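Local coordinates for putative flagellar hook-associated protein (Vibrio parahaemolyticus, PDB 3PWX) that probably serves as a structural component of the bacterial flagellum, as a flagellin-family protein thought to act at the hook-filament junction, at residues Gln69-Met74 against Ala163-Pro168; Thr129-Val134 against Gly209-Asn214. One frame throughout, in Å; residues are numbered along the deposited sequence.

Contact 1 (Gln69-Met74 against Ala163-Pro168); sequences QDRSGM and AEFEKP
F165, in the last turn of helix 154-166, presents one face of its ring to R71 at the start of helix 71-89. The arginine's CD lies over that face, displaced toward the rim, 4.1 Å from the ring centroid and 15° off the normal: a CH-pi contact made by the last methylene before the guanidinium. R71 crosses the phenylalanine at about a right angle, and its charged group has only a long, weak cation-pi relation to the ring, with CZ 5.5 Å from the centroid and the two planes 31° apart. CE1 of the same ring also has SE of M74, a selenomethionine, obliquely beside it at 4.4 Å; three residues beyond R71, M74 returns to the same side of its helix. A long, unbranched, apolar side chain suits this loose contact.

Here two short helices of the elongated, mostly helical flagellin-family fold meet near their ends, with F172 of helix 172-223 also touching R71. The arginine chain bends at chi3 (-148°), and its NE donates a hydrogen bond to the carbonyl of G61, so the buried polar group is held beside the apolar ring.

At K167 the backbone leaves helical geometry. Proline has no backbone N-H with which to continue a helix, so P168 fits just past this end; itself exposed, it brings its CG to 4.2 Å from R71 NH2.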
loop_
_atom_site.group_PDB
_atom_site.type_symbol
_atom_site.label_atom_id
_atom_site.label_comp_id
_atom_site.label_asym_id
_atom_site.label_seq_id
_atom_site.Cartn_x
_atom_site.Cartn_y
_atom_site.Cartn_z
ATOM N N GLN A 69 40.550 27.694 21.823
ATOM C CA GLN A 69 41.356 27.263 20.695
ATOM C C GLN A 69 41.287 25.752 20.507
ATOM O O GLN A 69 41.309 25.254 19.383
ATOM C CB GLN A 69 42.808 27.713 20.874
ATOM C CG GLN A 69 43.463 28.343 19.604
ATOM C CD GLN A 69 43.162 27.469 18.411
ATOM O OE1 GLN A 69 41.977 27.350 17.985
ATOM N NE2 GLN A 69 44.206 26.819 17.858
ATOM N N ASP A 70 41.192 25.021 21.609
ATOM C CA ASP A 70 40.967 23.578 21.544
ATOM C C ASP A 70 39.683 23.236 20.770
ATOM O O ASP A 70 39.626 22.224 20.067
ATOM C CB ASP A 70 40.916 22.979 22.947
ATOM C CG ASP A 70 41.162 21.485 22.956
ATOM O OD1 ASP A 70 42.062 21.065 23.703
ATOM O OD2 ASP A 70 40.473 20.727 22.229
ATOM N N ARG A 71 38.669 24.091 20.901
ATOM C CA ARG A 71 37.422 23.939 20.157
ATOM C C ARG A 71 37.576 24.040 18.650
ATOM O O ARG A 71 36.595 23.958 17.945
ATOM C CB ARG A 71 36.363 24.951 20.606
ATOM C CG ARG A 71 35.775 24.662 21.977
ATOM C CD ARG A 71 34.368 25.214 22.075
ATOM N NE ARG A 71 33.986 25.660 23.421
ATOM C CZ ARG A 71 34.054 26.926 23.848
ATOM N NH1 ARG A 71 33.659 27.220 25.083
ATOM N NH2 ARG A 71 34.502 27.902 23.045
ATOM N N SER A 72 38.790 24.224 18.150
ATOM C CA SER A 72 38.983 24.283 16.705
ATOM C C SER A 72 38.995 22.873 16.092
ATOM O O SER A 72 38.757 22.705 14.905
ATOM C CB SER A 72 40.230 25.115 16.349
ATOM O OG SER A 72 40.994 24.521 15.301
ATOM N N GLY A 73 39.250 21.861 16.912
ATOM C CA GLY A 73 39.289 20.486 16.437
ATOM C C GLY A 73 37.905 19.872 16.497
ATOM O O GLY A 73 37.550 19.025 15.678
HETATM N N MSE A 74 37.128 20.314 17.480
HETATM C CA MSE A 74 35.730 19.967 17.593
HETATM C C MSE A 74 34.960 20.461 16.384
HETATM O O MSE A 74 34.141 19.733 15.823
HETATM C CB MSE A 74 35.120 20.590 18.840
HETATM C CG MSE A 74 35.253 19.755 20.081
HETATM SE SE MSE A 74 34.700 20.822 21.609
HETATM C CE MSE A 74 36.141 20.302 22.851
ATOM N N ALA A 163 29.128 28.592 14.544
ATOM C CA ALA A 163 29.328 30.022 14.630
ATOM C C ALA A 163 29.505 30.409 16.096
ATOM O O ALA A 163 30.459 31.076 16.470
ATOM C CB ALA A 163 28.124 30.752 13.995
ATOM N N GLU A 164 28.609 29.945 16.945
ATOM C CA GLU A 164 28.702 30.213 18.372
ATOM C C GLU A 164 29.993 29.622 19.003
ATOM O O GLU A 164 30.589 30.238 19.911
ATOM C CB GLU A 164 27.432 29.714 19.043
ATOM C CG GLU A 164 27.099 30.285 20.391
ATOM C CD GLU A 164 26.921 31.802 20.434
ATOM O OE1 GLU A 164 26.171 32.405 19.635
ATOM O OE2 GLU A 164 27.530 32.389 21.334
ATOM N N PHE A 165 30.430 28.451 18.515
ATOM C CA PHE A 165 31.735 27.888 18.907
ATOM C C PHE A 165 32.931 28.740 18.470
ATOM O O PHE A 165 33.920 28.764 19.159
ATOM C CB PHE A 165 31.929 26.464 18.407
ATOM C CG PHE A 165 31.351 25.420 19.308
ATOM C CD1 PHE A 165 31.781 24.099 19.224
ATOM C CD2 PHE A 165 30.364 25.737 20.244
ATOM C CE1 PHE A 165 31.235 23.107 20.068
ATOM C CE2 PHE A 165 29.825 24.760 21.086
ATOM C CZ PHE A 165 30.265 23.449 21.000
ATOM N N GLU A 166 32.848 29.414 17.326
ATOM C CA GLU A 166 33.961 30.202 16.842
ATOM C C GLU A 166 34.072 31.552 17.579
ATOM O O GLU A 166 35.152 31.965 17.996
ATOM C CB GLU A 166 33.830 30.428 15.353
ATOM C CG GLU A 166 34.258 29.285 14.472
ATOM C CD GLU A 166 33.844 29.578 13.045
ATOM O OE1 GLU A 166 33.051 28.808 12.436
ATOM O OE2 GLU A 166 34.279 30.652 12.547
ATOM N N LYS A 167 32.948 32.241 17.720
ATOM C CA LYS A 167 32.924 33.481 18.450
ATOM C C LYS A 167 31.782 33.467 19.431
ATOM O O LYS A 167 30.700 33.937 19.114
ATOM C CB LYS A 167 32.778 34.682 17.510
ATOM C CG LYS A 167 32.801 36.031 18.267
ATOM C CD LYS A 167 33.085 37.214 17.349
ATOM C CE LYS A 167 33.478 38.451 18.155
ATOM N NZ LYS A 167 33.790 39.610 17.257
ATOM N N PRO A 168 32.022 32.946 20.639
ATOM C CA PRO A 168 30.949 32.942 21.629
ATOM C C PRO A 168 30.276 34.304 21.801
ATOM O O PRO A 168 30.931 35.341 21.682
ATOM C CB PRO A 168 31.655 32.509 22.913
ATOM C CG PRO A 168 32.792 31.652 22.435
ATOM C CD PRO A 168 33.227 32.230 21.107
#

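Contact 2 (Thr129-Val134 against Gly209-Asn214); sequences TVAKGV and GAHSEN
H211 reaches from helix 172-223 to the main chain of V130 and the methyl group of A131, at the end of the hairpin strand 127-131. Its CB starts toward the strand, and chi1 of -80° sets CG anti to the carbonyl carbon, extending the imidazole away from its own helix. Along one side of the ring, CD2 comes to 3.7 Å from V130 O. On the other side, CE1 lies at the same distance from A131 CB.

The tip, NE2, makes the polar link: it donates a hydrogen bond of 3.0 Å to V130 O, with an N-H...O angle of 162°. The acceptor lies at the ring edge, close to the imidazole plane, while the donor is tilted 15° from the carbonyl plane. NE2 also stands 3.6 Å from A131 CB, and a methyl is small enough to sit beside the bonded nitrogen.

Beyond A131 the chain reverses in a type II beta turn ending at V134, where G133 takes a positive phi, which residues with a side chain adopt less readily. This is the tip of a two-stranded beta-hairpin lying along the long helices. Y26 of helix 7-61 meets the H211 ring with nearly parallel planes, and V134 joins an antiparallel strand of the second subunit, extending the sheet across the dimer interface.

V130 and H211 are both buried, so the bond gives a partner to a carbonyl and a ring nitrogen shielded from water. Because NE2 must carry the proton to donate, the imidazole is used here as a directional N-H donor; the in-plane bond, with Y26 against the ring, limits the ring's rotation and ties the hairpin to the helix.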
loop_
_atom_site.group_PDB
_atom_site.type_symbol
_atom_site.label_atom_id
_atom_site.label_comp_id
_atom_site.label_asym_id
_atom_site.label_seq_id
_atom_site.Cartn_x
_atom_site.Cartn_y
_atom_site.Cartn_z
ATOM N N THR A 129 3.298 -2.950 -5.719
ATOM C CA THR A 129 2.196 -3.936 -5.658
ATOM C C THR A 129 2.749 -5.273 -5.179
ATOM O O THR A 129 3.713 -5.788 -5.759
ATOM C CB THR A 129 1.576 -4.118 -7.007
ATOM O OG1 THR A 129 0.959 -2.880 -7.348
ATOM C CG2 THR A 129 0.480 -5.211 -6.990
ATOM N N VAL A 130 2.148 -5.845 -4.143
ATOM C CA VAL A 130 2.771 -6.948 -3.523
ATOM C C VAL A 130 1.822 -8.141 -3.430
ATOM O O VAL A 130 2.233 -9.199 -2.942
ATOM C CB VAL A 130 3.355 -6.548 -2.115
ATOM C CG1 VAL A 130 4.408 -5.414 -2.257
ATOM C CG2 VAL A 130 2.257 -6.154 -1.119
ATOM N N ALA A 131 0.552 -7.945 -3.824
ATOM C CA ALA A 131 -0.433 -9.003 -4.043
ATOM C C ALA A 131 -1.598 -8.336 -4.751
ATOM O O ALA A 131 -1.701 -7.102 -4.725
ATOM C CB ALA A 131 -0.912 -9.674 -2.743
ATOM N N LYS A 132 -2.480 -9.129 -5.375
ATOM C CA LYS A 132 -3.568 -8.589 -6.140
ATOM C C LYS A 132 -4.272 -7.512 -5.364
ATOM O O LYS A 132 -4.869 -7.791 -4.336
ATOM C CB LYS A 132 -4.561 -9.681 -6.506
ATOM C CG LYS A 132 -5.587 -9.218 -7.599
ATOM C CD LYS A 132 -4.860 -8.505 -8.783
ATOM C CE LYS A 132 -5.672 -8.518 -10.118
ATOM N NZ LYS A 132 -6.224 -7.137 -10.389
ATOM N N GLY A 133 -4.241 -6.296 -5.887
ATOM C CA GLY A 133 -4.891 -5.156 -5.239
ATOM C C GLY A 133 -4.328 -4.657 -3.884
ATOM O O GLY A 133 -5.046 -3.991 -3.124
ATOM N N VAL A 134 -3.046 -4.945 -3.608
ATOM C CA VAL A 134 -2.434 -4.532 -2.390
ATOM C C VAL A 134 -1.107 -3.824 -2.675
ATOM O O VAL A 134 -0.209 -4.422 -3.270
ATOM C CB VAL A 134 -2.153 -5.762 -1.456
ATOM C CG1 VAL A 134 -1.503 -5.295 -0.098
ATOM C CG2 VAL A 134 -3.431 -6.641 -1.280
ATOM N N GLY A 209 4.460 -15.144 2.960
ATOM C CA GLY A 209 4.052 -16.433 3.536
ATOM C C GLY A 209 2.741 -16.968 2.947
ATOM O O GLY A 209 2.592 -18.169 2.694
ATOM N N ALA A 210 1.795 -16.063 2.727
ATOM C CA ALA A 210 0.526 -16.425 2.149
ATOM C C ALA A 210 0.692 -16.832 0.670
ATOM O O ALA A 210 0.022 -17.779 0.190
ATOM C CB ALA A 210 -0.431 -15.283 2.295
ATOM N N HIS A 211 1.586 -16.129 -0.038
ATOM C CA HIS A 211 1.942 -16.464 -1.422
ATOM C C HIS A 211 2.609 -17.833 -1.493
ATOM O O HIS A 211 2.443 -18.557 -2.453
ATOM C CB HIS A 211 2.915 -15.432 -1.973
ATOM C CG HIS A 211 2.264 -14.169 -2.439
ATOM N ND1 HIS A 211 1.030 -14.150 -3.051
ATOM C CD2 HIS A 211 2.694 -12.883 -2.431
ATOM C CE1 HIS A 211 0.706 -12.908 -3.356
ATOM N NE2 HIS A 211 1.703 -12.119 -3.007
ATOM N N SER A 212 3.400 -18.167 -0.470
ATOM C CA SER A 212 4.082 -19.461 -0.427
ATOM C C SER A 212 3.115 -20.628 -0.249
ATOM O O SER A 212 3.173 -21.579 -1.033
ATOM C CB SER A 212 5.167 -19.466 0.663
ATOM O OG SER A 212 6.370 -18.909 0.174
ATOM N N GLU A 213 2.219 -20.547 0.743
ATOM C CA GLU A 213 1.098 -21.494 0.880
ATOM C C GLU A 213 0.363 -21.633 -0.451
ATOM O O GLU A 213 0.230 -22.721 -1.002
ATOM C CB GLU A 213 0.080 -21.020 1.913
ATOM C CG GLU A 213 0.657 -20.506 3.217
ATOM C CD GLU A 213 -0.208 -20.853 4.430
ATOM O OE1 GLU A 213 0.352 -20.884 5.542
ATOM O OE2 GLU A 213 -1.430 -21.132 4.286
ATOM N N ASN A 214 -0.123 -20.509 -0.955
ATOM C CA ASN A 214 -0.841 -20.467 -2.207
ATOM C C ASN A 214 -0.164 -21.238 -3.307
ATOM O O ASN A 214 -0.816 -22.022 -3.979
ATOM C CB ASN A 214 -0.990 -19.032 -2.653
ATOM C CG ASN A 214 -2.406 -18.611 -2.704
ATOM O OD1 ASN A 214 -2.914 -18.014 -1.753
ATOM N ND2 ASN A 214 -3.069 -18.914 -3.806
#

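In the fold
Contact 1 and contact 2 lie on opposite sides of the chain's centre, with their own centres 56 Å apart and their nearest atoms about 43 Å apart. Their segments alternate along the sequence, in the order 69-74, 129-134, 163-168, 209-214. Contact 1 joins helix 71-89 to helix 154-166; contact 2 joins strand 127-131 to helix 172-223, the next helix after 154-166. The hairpin thus belongs to the region between the two segments of contact 1, yet it docks far along the final long helix. Contact 1 brings together helices that flank this region in sequence, while contact 2 holds its hairpin against the long helix, and the hairpin also meets the second subunit.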